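Local structure of predicted metal-dependent hydrolase of the TIM-barrel fold (Lactobacillus casei, 2QPX) at residues H57-L62 with Y326-R331; H87-H92 with T321-Y326; T132-F137 with Q149-D154; Q157-G162 with Q221-Q226. The protein probably acts as a zinc-dependent hydrolase of the amidohydrolase family, built on a TIM barrel; its substrate is not known. All blocks are in the same frame, centred on the assembly; numbering follows the deposited sequence. Where two conformers were deposited one is given.

Contact 1 (H57-L62 with Y326-R331); sequences HGFLAL and YGLAAR. With EDO (1,2-ethanediol), chain E.
Helix 323-342, which follows strand 313-314 of the TIM barrel, crosses helix 54-66 here, with G327 and L328 meeting G58, F59 and L62. The segment axes pass 9.6 Å apart at 102°, a steep crossing eased by a glycine on each helix. L62 CD2 lies on the backbone beside G327, 3.4 Å from L328 N, and L328 CD2 sits 4.0 Å from G58 CA; a beta carbon on either glycine would collide with these methyls. L328 has CG anti to the backbone N (chi1 -173°), which sends CD2 out to F59 CD1 at 3.7 Å while CD1 stays 4.1 Å from L62 CD1. On the far side of helix 54-66, the single N-H at H57 NE2 is shared between the K51 carbonyl and, at 3.0 Å, O2 of an ethanediol probably from the crystallisation liquor, and the histidine ring meets W355 of the second subunit edge-to-face. A serine in place of H57 is likely to leave the K51 carbonyl without this donor and W355 of the second subunit without its aromatic neighbour. Around the crossing, F59 touches L292 of helix 289-292, A330 packs on strands 14-19 and 95-101, and F346 of the second subunit packs on L328.

Contact 2 (H87-H92 with T321-Y326); sequences HRIFGH and TYPEMY
I89 and P323 bring the two backbones closest, their CA atoms 6.6 Å apart, where helix 79-92 passes the N-terminal part of helix 323-342; M325 N bonds back to Y322 O. I89 applies both branches to the proline: CG2 rests 3.5 Å from P323 O, and CD1, carried on the CG1 arm that stands anti to the carbonyl carbon (chi1 -66°), reaches P323 CB at 3.8 Å. F90 touches the same CB from its CE2 corner at 3.9 Å. The leading end of its ring rides over one face of Y326, with CZ 3.5 Å from Y326 CG. The ring centroids are 4.9 Å apart and the planes incline at 55°, so the pair is oblique. Beyond F90, F95 meets its ring edge-to-face. The E324 carboxylate is held by a salt bridge to R30 and a hydrogen bond to Y85. The Y326 hydroxyl is hydrogen-bonded to the backbone O of H20, a zinc ligand. Across the segments the contact is therefore almost wholly apolar and aromatic: it relies on fit rather than on directed bonds, and it sets F90 against a tyrosine bonded to the backbone of a zinc ligand.

Contact 3 (T132-F137 with Q149-D154); sequences THAEDF and QAFSND
F137 lays its ring over the backbone of helix 144-156, so that F151 CA stands 4.2 Å from the ring centroid in a CH-pi contact. A150 O lies over the same face, both atoms being offset toward the rim, and A150 CB touches CD1 at 3.8 Å. At the far end of the ring D154 comes in obliquely, CB 3.5 Å from F137 CE2, with ring and carboxylate planes 57° apart. D154 OD2 lies at the ring edge, in its plane, where the C-H groups would be expected to suit a negative charge. That oxygen has a stronger partner in the Y128 hydroxyl. H133 CD2 is also near it, at 3.5 Å; the histidine stacks on Y128 and gives its ND1 to the R129 carbonyl, and if it were protonated it would probably be drawn to the carboxylate. The two helices, 130-138 and 144-156, form an antiparallel helical hairpin joined by a short loop, their segment axes 9.5 Å apart at 143°. F151 reaches between the two helices. Its CG is anti to the backbone N (chi1 168°), which swings the ring across to helix 130-138, and A134 CB settles over one face, 4.2 Å from the centroid, in a second CH-pi contact. F137 CD2 meets the edge of this ring, 4.1 Å from F151 CD1, the two side chains crossing at about a right angle. W147 lies against F151 as well, with its ring plane nearly parallel, and M210 and V214 of helix 204-221 pack on it too.

Contact 4 (Q157-G162 with Q221-Q226); sequences QAKAHG and QDMPLQ. With EDO (1,2-ethanediol), chain K; EDO (1,2-ethanediol), chain J.
Q221 accepts the backbone N-H of K159 almost head-on: OE1 is 2.8 Å from K159 N, with a C=O...N angle of 177° and an N-H...O angle of 158°. Q221 stands in the C-terminal end region of helix 204-221, and D222 takes positive phi in a Schellman motif, turning the chain toward strand 225-229 of the TIM barrel. Opposite it, the loop leaving helix 144-156 makes a type I turn from K159 to G162. The Q221 amide is used at both ends, since NE2 bonds to the carbonyls of V155 and F217 while OE1 holds K159. With a leucine here, the K159 N-H and the V155 and F217 carbonyls would probably lose their side-chain mate, and the loop one of its ties to the helix end. Selenomethionine M223 packs against the base of the lysine, its SE and CE each 3.8 Å from K159 CB. CG of K159 is anti to the backbone N (chi1 176°), and the chain runs on extended past the helix end. There K159 NZ donates to O1 of an ethanediol at 2.6 Å and to a water at 2.8 Å, and that water donates in turn to Q221 O, also at 2.8 Å.

Contacts 1 and 2 are neighbours, their centres 8 Å apart; they share Y326 and helix 323-342, and F59 CZ touches M325 CB at 3.6 Å while G327 CA meets I89 CG2 at 3.8 Å. Contacts 3 and 4 adjoin in sequence, centres 14 Å apart, and both lie nested in the long loops that contacts 1 and 2 close. Contact 1 is 37 Å from contact 3, centre to centre, across the middle of the chain. The zinc site is nearer contact 2: the Y326 side chain is about 9 Å from a zinc ion. Contact 4 lies away from the site, though its segment 221-226 runs on to Q226, whose OE1 is hydrogen-bonded to the zinc ligand H18.

Contact 1 (H57-L62 with Y326-R331)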
# COMPACT_ATOMS: atom_id res chain seq x y z
N HIS A 57 -13.48 -21.66 -3.86
CA HIS A 57 -14.91 -21.60 -4.19
C HIS A 57 -15.20 -21.10 -5.58
O HIS A 57 -16.14 -21.60 -6.23
CB HIS A 57 -15.65 -20.83 -3.12
CG HIS A 57 -15.64 -21.54 -1.81
ND1 HIS A 57 -16.63 -22.41 -1.42
CD2 HIS A 57 -14.70 -21.58 -0.82
CE1 HIS A 57 -16.32 -22.93 -0.25
NE2 HIS A 57 -15.15 -22.44 0.14
N GLY A 58 -14.40 -20.17 -6.08
CA GLY A 58 -14.48 -19.77 -7.48
C GLY A 58 -14.19 -20.91 -8.42
O GLY A 58 -14.87 -21.08 -9.42
N PHE A 59 -13.16 -21.68 -8.10
CA PHE A 59 -12.84 -22.84 -8.94
C PHE A 59 -13.98 -23.83 -8.95
O PHE A 59 -14.34 -24.36 -10.01
CB PHE A 59 -11.61 -23.61 -8.41
CG PHE A 59 -10.27 -22.96 -8.67
CD1 PHE A 59 -10.13 -21.71 -9.24
CD2 PHE A 59 -9.14 -23.64 -8.32
CE1 PHE A 59 -8.87 -21.16 -9.44
CE2 PHE A 59 -7.88 -23.10 -8.52
CZ PHE A 59 -7.76 -21.86 -9.07
N LEU A 60 -14.56 -24.09 -7.79
CA LEU A 60 -15.71 -25.03 -7.72
C LEU A 60 -16.88 -24.54 -8.51
O LEU A 60 -17.60 -25.33 -9.15
CB LEU A 60 -16.17 -25.21 -6.28
CG LEU A 60 -15.32 -26.03 -5.36
CD1 LEU A 60 -16.08 -26.22 -4.01
CD2 LEU A 60 -14.92 -27.40 -5.95
N ALA A 61 -17.14 -23.24 -8.47
CA ALA A 61 -18.26 -22.65 -9.19
C ALA A 61 -18.07 -22.88 -10.68
O ALA A 61 -19.02 -23.25 -11.38
CB ALA A 61 -18.38 -21.12 -8.88
N LEU A 62 -16.86 -22.69 -11.18
CA LEU A 62 -16.60 -22.89 -12.60
C LEU A 62 -16.68 -24.37 -12.96
O LEU A 62 -17.23 -24.70 -13.99
CB LEU A 62 -15.27 -22.28 -13.07
CG LEU A 62 -15.33 -20.83 -13.59
CD1 LEU A 62 -15.46 -19.91 -12.41
CD2 LEU A 62 -14.08 -20.53 -14.38
N TYR A 326 -7.50 -21.03 -15.29
CA TYR A 326 -7.51 -20.13 -16.42
C TYR A 326 -8.84 -19.36 -16.52
O TYR A 326 -8.87 -18.11 -16.71
CB TYR A 326 -7.32 -20.93 -17.71
CG TYR A 326 -5.87 -21.34 -18.01
CD1 TYR A 326 -5.33 -22.51 -17.53
CD2 TYR A 326 -5.04 -20.50 -18.77
CE1 TYR A 326 -4.01 -22.85 -17.81
CE2 TYR A 326 -3.74 -20.84 -19.07
CZ TYR A 326 -3.24 -22.01 -18.60
OH TYR A 326 -1.95 -22.31 -18.93
N GLY A 327 -9.95 -20.10 -16.43
CA GLY A 327 -11.27 -19.49 -16.53
C GLY A 327 -11.53 -18.43 -15.47
O GLY A 327 -12.12 -17.38 -15.78
N LEU A 328 -11.16 -18.73 -14.23
CA LEU A 328 -11.43 -17.76 -13.15
C LEU A 328 -10.67 -16.45 -13.35
O LEU A 328 -11.21 -15.36 -13.17
CB LEU A 328 -11.16 -18.34 -11.77
CG LEU A 328 -11.57 -17.46 -10.57
CD1 LEU A 328 -13.03 -17.15 -10.63
CD2 LEU A 328 -11.23 -18.17 -9.25
N ALA A 329 -9.43 -16.56 -13.83
CA ALA A 329 -8.63 -15.38 -14.14
C ALA A 329 -9.32 -14.56 -15.19
O ALA A 329 -9.44 -13.34 -15.07
CB ALA A 329 -7.18 -15.79 -14.63
N ALA A 330 -9.74 -15.23 -16.25
CA ALA A 330 -10.45 -14.54 -17.35
C ALA A 330 -11.74 -13.86 -16.89
O ALA A 330 -12.02 -12.69 -17.23
CB ALA A 330 -10.71 -15.54 -18.51
N ARG A 331 -12.52 -14.57 -16.10
CA ARG A 331 -13.79 -14.03 -15.64
C ARG A 331 -13.57 -12.81 -14.76
O ARG A 331 -14.23 -11.77 -14.96
CB ARG A 331 -14.62 -15.06 -14.90
CG ARG A 331 -15.97 -14.46 -14.49
CD ARG A 331 -16.97 -15.51 -14.12
NE ARG A 331 -17.46 -16.20 -15.30
CZ ARG A 331 -18.14 -17.35 -15.28
NH1 ARG A 331 -18.42 -17.94 -14.12
NH2 ARG A 331 -18.55 -17.89 -16.41
C1 EDO E . -14.81 -25.57 2.40
O1 EDO E . -14.06 -26.55 3.08
C2 EDO E . -15.37 -24.66 3.50
O2 EDO E . -15.45 -23.33 3.02

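Contact 2 (H87-H92 with T321-Y326)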
# COMPACT_ATOMS: atom_id res chain seq x y z
N HIS A 87 -11.99 -27.27 -23.95
CA HIS A 87 -12.53 -26.47 -25.03
C HIS A 87 -13.69 -25.58 -24.55
O HIS A 87 -13.83 -24.45 -24.98
CB HIS A 87 -12.98 -27.36 -26.21
CG HIS A 87 -11.89 -27.72 -27.16
ND1 HIS A 87 -10.76 -28.41 -26.78
CD2 HIS A 87 -11.81 -27.57 -28.51
CE1 HIS A 87 -10.00 -28.62 -27.84
NE2 HIS A 87 -10.61 -28.11 -28.90
N ARG A 88 -14.53 -26.11 -23.66
CA ARG A 88 -15.68 -25.33 -23.17
C ARG A 88 -15.24 -24.08 -22.41
O ARG A 88 -15.75 -22.99 -22.65
CB ARG A 88 -16.53 -26.16 -22.21
CG ARG A 88 -17.37 -27.21 -22.82
CD ARG A 88 -18.20 -27.91 -21.73
NE ARG A 88 -19.03 -28.91 -22.34
CZ ARG A 88 -19.87 -29.67 -21.67
NH1 ARG A 88 -20.03 -29.54 -20.36
NH2 ARG A 88 -20.60 -30.55 -22.35
N ILE A 89 -14.22 -24.24 -21.57
CA ILE A 89 -13.76 -23.12 -20.73
C ILE A 89 -12.95 -22.13 -21.54
O ILE A 89 -13.23 -20.94 -21.52
CB ILE A 89 -13.01 -23.63 -19.49
CG1 ILE A 89 -13.98 -24.38 -18.58
CG2 ILE A 89 -12.28 -22.47 -18.71
CD1 ILE A 89 -13.35 -25.15 -17.42
N PHE A 90 -11.92 -22.61 -22.24
CA PHE A 90 -11.10 -21.70 -23.04
C PHE A 90 -11.95 -20.98 -24.09
O PHE A 90 -11.76 -19.79 -24.33
CB PHE A 90 -9.89 -22.41 -23.65
CG PHE A 90 -8.81 -22.72 -22.63
CD1 PHE A 90 -7.87 -21.77 -22.30
CD2 PHE A 90 -8.72 -23.98 -22.01
CE1 PHE A 90 -6.90 -22.04 -21.35
CE2 PHE A 90 -7.71 -24.27 -21.06
CZ PHE A 90 -6.79 -23.26 -20.74
N GLY A 91 -12.90 -21.71 -24.71
CA GLY A 91 -13.77 -21.11 -25.72
C GLY A 91 -14.72 -20.10 -25.12
O GLY A 91 -14.95 -19.06 -25.72
N HIS A 92 -15.28 -20.38 -23.94
CA HIS A 92 -16.24 -19.46 -23.34
C HIS A 92 -15.65 -18.06 -23.15
O HIS A 92 -16.30 -17.04 -23.41
CB HIS A 92 -16.77 -20.03 -22.01
CG HIS A 92 -17.70 -19.11 -21.29
ND1 HIS A 92 -19.06 -19.08 -21.54
CD2 HIS A 92 -17.46 -18.18 -20.35
CE1 HIS A 92 -19.61 -18.15 -20.78
NE2 HIS A 92 -18.66 -17.57 -20.05
N THR A 321 -2.30 -26.24 -14.30
CA THR A 321 -2.90 -27.47 -13.79
C THR A 321 -4.28 -27.80 -14.37
O THR A 321 -4.44 -28.83 -15.01
CB THR A 321 -2.90 -27.45 -12.22
OG1 THR A 321 -1.56 -27.33 -11.74
CG2 THR A 321 -3.55 -28.74 -11.62
N TYR A 322 -5.26 -26.93 -14.17
CA TYR A 322 -6.61 -27.15 -14.60
C TYR A 322 -7.24 -25.94 -15.23
O TYR A 322 -6.93 -24.81 -14.87
CB TYR A 322 -7.45 -27.57 -13.39
CG TYR A 322 -7.30 -28.99 -12.86
CD1 TYR A 322 -7.18 -30.09 -13.72
CD2 TYR A 322 -7.34 -29.25 -11.51
CE1 TYR A 322 -7.15 -31.39 -13.22
CE2 TYR A 322 -7.32 -30.53 -11.00
CZ TYR A 322 -7.22 -31.61 -11.86
OH TYR A 322 -7.21 -32.86 -11.31
N PRO A 323 -8.19 -26.15 -16.15
CA PRO A 323 -8.78 -25.02 -16.87
C PRO A 323 -9.58 -24.07 -16.01
O PRO A 323 -9.73 -22.91 -16.38
CB PRO A 323 -9.63 -25.69 -17.95
CG PRO A 323 -9.97 -27.06 -17.37
CD PRO A 323 -8.69 -27.46 -16.66
N GLU A 324 -10.07 -24.54 -14.86
CA GLU A 324 -10.77 -23.62 -13.94
C GLU A 324 -9.91 -22.43 -13.53
O GLU A 324 -10.44 -21.34 -13.31
CB GLU A 324 -11.22 -24.33 -12.67
CG GLU A 324 -12.30 -25.36 -12.86
CD GLU A 324 -11.82 -26.77 -13.21
OE1 GLU A 324 -10.68 -26.96 -13.67
OE2 GLU A 324 -12.65 -27.70 -13.13
N MSE A 325 -8.61 -22.64 -13.36
CA MSE A 325 -7.77 -21.56 -12.91
C MSE A 325 -7.62 -20.54 -14.04
O MSE A 325 -7.57 -19.34 -13.78
CB MSE A 325 -6.42 -22.06 -12.42
CG MSE A 325 -5.49 -20.99 -11.83
SE MSE A 325 -3.97 -21.74 -10.95
CE MSE A 325 -3.09 -20.06 -10.41
N TYR A 326 -7.50 -21.03 -15.29
CA TYR A 326 -7.51 -20.13 -16.42
C TYR A 326 -8.84 -19.36 -16.52
O TYR A 326 -8.87 -18.11 -16.71
CB TYR A 326 -7.32 -20.93 -17.71
CG TYR A 326 -5.87 -21.34 -18.01
CD1 TYR A 326 -5.33 -22.51 -17.53
CD2 TYR A 326 -5.04 -20.50 -18.77
CE1 TYR A 326 -4.01 -22.85 -17.81
CE2 TYR A 326 -3.74 -20.84 -19.07
CZ TYR A 326 -3.24 -22.01 -18.60
OH TYR A 326 -1.95 -22.31 -18.93

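Contact 3 (T132-F137 with Q149-D154)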
# COMPACT_ATOMS: atom_id res chain seq x y z
N THR A 132 16.11 -22.14 -14.60
CA THR A 132 16.04 -23.59 -14.76
C THR A 132 17.00 -24.07 -15.86
O THR A 132 17.66 -25.09 -15.72
CB THR A 132 14.58 -24.04 -14.95
OG1 THR A 132 13.99 -23.20 -15.90
CG2 THR A 132 13.78 -23.91 -13.66
N HIS A 133 17.14 -23.31 -16.94
CA HIS A 133 18.13 -23.63 -17.96
C HIS A 133 19.53 -23.49 -17.36
O HIS A 133 20.39 -24.37 -17.56
CB HIS A 133 17.96 -22.77 -19.22
CG HIS A 133 16.84 -23.22 -20.10
ND1 HIS A 133 15.55 -22.75 -19.98
CD2 HIS A 133 16.83 -24.12 -21.11
CE1 HIS A 133 14.80 -23.34 -20.90
NE2 HIS A 133 15.54 -24.20 -21.59
N ALA A 134 19.74 -22.45 -16.56
CA ALA A 134 21.04 -22.25 -15.89
C ALA A 134 21.39 -23.48 -15.02
O ALA A 134 22.53 -23.98 -15.02
CB ALA A 134 21.04 -20.96 -15.06
N GLU A 135 20.41 -23.97 -14.26
CA GLU A 135 20.57 -25.16 -13.42
C GLU A 135 20.92 -26.39 -14.22
O GLU A 135 21.81 -27.19 -13.84
CB GLU A 135 19.29 -25.43 -12.62
CG GLU A 135 19.00 -24.38 -11.55
CD GLU A 135 17.57 -24.33 -11.05
OE1 GLU A 135 16.69 -25.05 -11.58
OE2 GLU A 135 17.32 -23.53 -10.12
N ASP A 136 20.22 -26.60 -15.32
CA ASP A 136 20.47 -27.80 -16.10
C ASP A 136 21.86 -27.78 -16.74
O ASP A 136 22.53 -28.81 -16.81
CB ASP A 136 19.36 -27.99 -17.10
CG ASP A 136 18.08 -28.51 -16.45
OD1 ASP A 136 18.17 -29.27 -15.46
OD2 ASP A 136 17.02 -28.19 -16.94
N PHE A 137 22.30 -26.60 -17.18
CA PHE A 137 23.67 -26.47 -17.70
C PHE A 137 24.72 -26.63 -16.61
O PHE A 137 25.81 -27.16 -16.88
CB PHE A 137 23.85 -25.19 -18.51
CG PHE A 137 23.29 -25.27 -19.91
CD1 PHE A 137 23.96 -25.98 -20.89
CD2 PHE A 137 22.07 -24.71 -20.22
CE1 PHE A 137 23.45 -26.07 -22.17
CE2 PHE A 137 21.58 -24.81 -21.50
CZ PHE A 137 22.24 -25.51 -22.46
N GLN A 149 29.63 -20.24 -21.15
CA GLN A 149 29.62 -20.36 -22.61
C GLN A 149 28.43 -21.19 -23.09
O GLN A 149 27.72 -20.80 -24.02
CB GLN A 149 30.95 -20.94 -23.13
CG GLN A 149 30.95 -21.13 -24.63
CD GLN A 149 32.28 -21.67 -25.12
OE1 GLN A 149 32.42 -22.87 -25.34
NE2 GLN A 149 33.26 -20.80 -25.25
N ALA A 150 28.21 -22.33 -22.44
CA ALA A 150 27.15 -23.24 -22.86
C ALA A 150 25.76 -22.61 -22.63
O ALA A 150 24.88 -22.66 -23.49
CB ALA A 150 27.26 -24.56 -22.13
N PHE A 151 25.60 -22.02 -21.46
CA PHE A 151 24.31 -21.44 -21.08
C PHE A 151 24.02 -20.22 -21.94
O PHE A 151 22.91 -20.10 -22.47
CB PHE A 151 24.30 -21.10 -19.58
CG PHE A 151 23.14 -20.24 -19.15
CD1 PHE A 151 21.85 -20.74 -19.17
CD2 PHE A 151 23.31 -18.91 -18.84
CE1 PHE A 151 20.77 -19.91 -18.81
CE2 PHE A 151 22.23 -18.09 -18.48
CZ PHE A 151 20.97 -18.61 -18.44
N SER A 152 24.99 -19.31 -22.07
CA SER A 152 24.76 -18.13 -22.88
C SER A 152 24.47 -18.50 -24.34
O SER A 152 23.66 -17.85 -25.01
CB SER A 152 25.95 -17.12 -22.75
OG SER A 152 27.13 -17.65 -23.26
N ASN A 153 25.16 -19.49 -24.88
CA ASN A 153 24.83 -19.94 -26.25
C ASN A 153 23.37 -20.41 -26.35
O ASN A 153 22.68 -20.10 -27.31
CB ASN A 153 25.76 -21.06 -26.72
CG ASN A 153 27.14 -20.55 -27.12
OD1 ASN A 153 27.35 -19.35 -27.34
ND2 ASN A 153 28.09 -21.49 -27.25
N ASP A 154 22.89 -21.15 -25.34
CA ASP A 154 21.51 -21.61 -25.31
C ASP A 154 20.50 -20.45 -25.29
O ASP A 154 19.51 -20.47 -26.00
CB ASP A 154 21.30 -22.59 -24.16
CG ASP A 154 20.13 -23.52 -24.39
OD1 ASP A 154 20.24 -24.37 -25.30
OD2 ASP A 154 19.09 -23.41 -23.70

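Contact 4 (Q157-G162 with Q221-Q226)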
# COMPACT_ATOMS: atom_id res chain seq x y z
N GLN A 157 20.26 -18.85 -28.65
CA GLN A 157 19.57 -19.73 -29.59
C GLN A 157 18.06 -19.90 -29.31
O GLN A 157 17.37 -20.69 -30.00
CB GLN A 157 20.21 -21.12 -29.58
CG GLN A 157 21.65 -21.15 -30.12
CD GLN A 157 22.46 -22.39 -29.66
OE1 GLN A 157 21.94 -23.33 -29.02
NE2 GLN A 157 23.76 -22.38 -29.98
N ALA A 158 17.55 -19.20 -28.28
CA ALA A 158 16.17 -19.47 -27.84
C ALA A 158 15.19 -19.19 -28.95
O ALA A 158 14.26 -19.99 -29.15
CB ALA A 158 15.81 -18.70 -26.53
N LYS A 159 15.33 -18.06 -29.63
CA LYS A 159 14.36 -17.73 -30.71
C LYS A 159 14.38 -18.81 -31.82
O LYS A 159 13.33 -19.29 -32.30
CB LYS A 159 14.62 -16.34 -31.28
CG LYS A 159 13.75 -15.95 -32.46
CD LYS A 159 13.94 -14.51 -32.84
CE LYS A 159 13.26 -14.20 -34.16
NZ LYS A 159 13.36 -12.74 -34.42
N ALA A 160 15.60 -19.18 -32.22
CA ALA A 160 15.79 -20.23 -33.22
C ALA A 160 15.18 -21.56 -32.79
O ALA A 160 14.66 -22.31 -33.63
CB ALA A 160 17.31 -20.38 -33.59
N HIS A 161 15.20 -21.84 -31.49
CA HIS A 161 14.64 -23.05 -30.95
C HIS A 161 13.12 -22.96 -30.71
O HIS A 161 12.53 -23.93 -30.29
CB HIS A 161 15.33 -23.46 -29.67
CG HIS A 161 16.72 -23.99 -29.87
ND1 HIS A 161 17.73 -23.82 -28.95
CD2 HIS A 161 17.25 -24.71 -30.89
CE1 HIS A 161 18.82 -24.42 -29.39
NE2 HIS A 161 18.56 -24.97 -30.56
N GLY A 162 12.52 -21.82 -31.01
CA GLY A 162 11.05 -21.68 -31.01
C GLY A 162 10.45 -21.01 -29.76
O GLY A 162 9.25 -20.81 -29.69
N GLN A 221 17.53 -10.58 -29.90
CA GLN A 221 16.45 -11.43 -30.42
C GLN A 221 15.08 -10.73 -30.44
O GLN A 221 14.12 -11.26 -31.00
CB GLN A 221 16.37 -12.72 -29.61
CG GLN A 221 17.58 -13.61 -29.77
CD GLN A 221 17.60 -14.76 -28.81
OE1 GLN A 221 16.95 -15.79 -29.05
NE2 GLN A 221 18.32 -14.60 -27.68
N ASP A 222 15.01 -9.56 -29.82
CA ASP A 222 13.81 -8.74 -29.74
C ASP A 222 12.62 -9.51 -29.19
O ASP A 222 11.51 -9.40 -29.72
CB ASP A 222 13.45 -8.12 -31.10
CG ASP A 222 12.42 -7.02 -30.98
OD1 ASP A 222 12.36 -6.31 -29.92
OD2 ASP A 222 11.60 -6.88 -31.93
N MSE A 223 12.83 -10.23 -28.08
CA MSE A 223 11.74 -10.91 -27.39
C MSE A 223 11.67 -10.40 -25.94
O MSE A 223 12.70 -9.98 -25.40
CB MSE A 223 11.89 -12.41 -27.47
CG MSE A 223 12.12 -12.88 -28.90
SE MSE A 223 11.85 -14.79 -29.13
CE MSE A 223 13.12 -15.51 -27.89
N PRO A 224 10.49 -10.44 -25.31
CA PRO A 224 10.40 -9.91 -23.96
C PRO A 224 11.05 -10.74 -22.88
O PRO A 224 11.24 -11.96 -23.06
CB PRO A 224 8.89 -9.86 -23.72
CG PRO A 224 8.28 -9.86 -25.10
CD PRO A 224 9.14 -10.75 -25.83
N LEU A 225 11.37 -10.05 -21.78
CA LEU A 225 11.87 -10.70 -20.55
C LEU A 225 10.86 -10.43 -19.45
O LEU A 225 10.66 -9.30 -19.04
CB LEU A 225 13.25 -10.16 -20.14
CG LEU A 225 13.81 -10.64 -18.80
CD1 LEU A 225 13.93 -12.18 -18.76
CD2 LEU A 225 15.18 -9.90 -18.56
N GLN A 226 10.27 -11.51 -18.98
CA GLN A 226 9.30 -11.48 -17.89
C GLN A 226 10.02 -11.67 -16.56
O GLN A 226 10.96 -12.47 -16.46
CB GLN A 226 8.32 -12.63 -18.04
CG GLN A 226 7.63 -12.74 -19.38
CD GLN A 226 6.70 -13.97 -19.47
OE1 GLN A 226 6.87 -14.92 -18.71
NE2 GLN A 226 5.75 -13.96 -20.44
C1 EDO K . 16.43 -10.59 -34.68
O1 EDO K . 15.81 -11.87 -34.48
C2 EDO K . 15.57 -9.51 -34.07
O2 EDO K . 14.27 -9.50 -34.70
C1 EDO J . 10.36 -24.07 -27.53
O1 EDO J . 10.22 -24.24 -28.94
C2 EDO J . 9.95 -25.36 -26.85
O2 EDO J . 11.07 -26.26 -26.82
O HOH W 1 11.79 -11.53 -32.46
O HOH W 2 18.04 -17.55 -31.79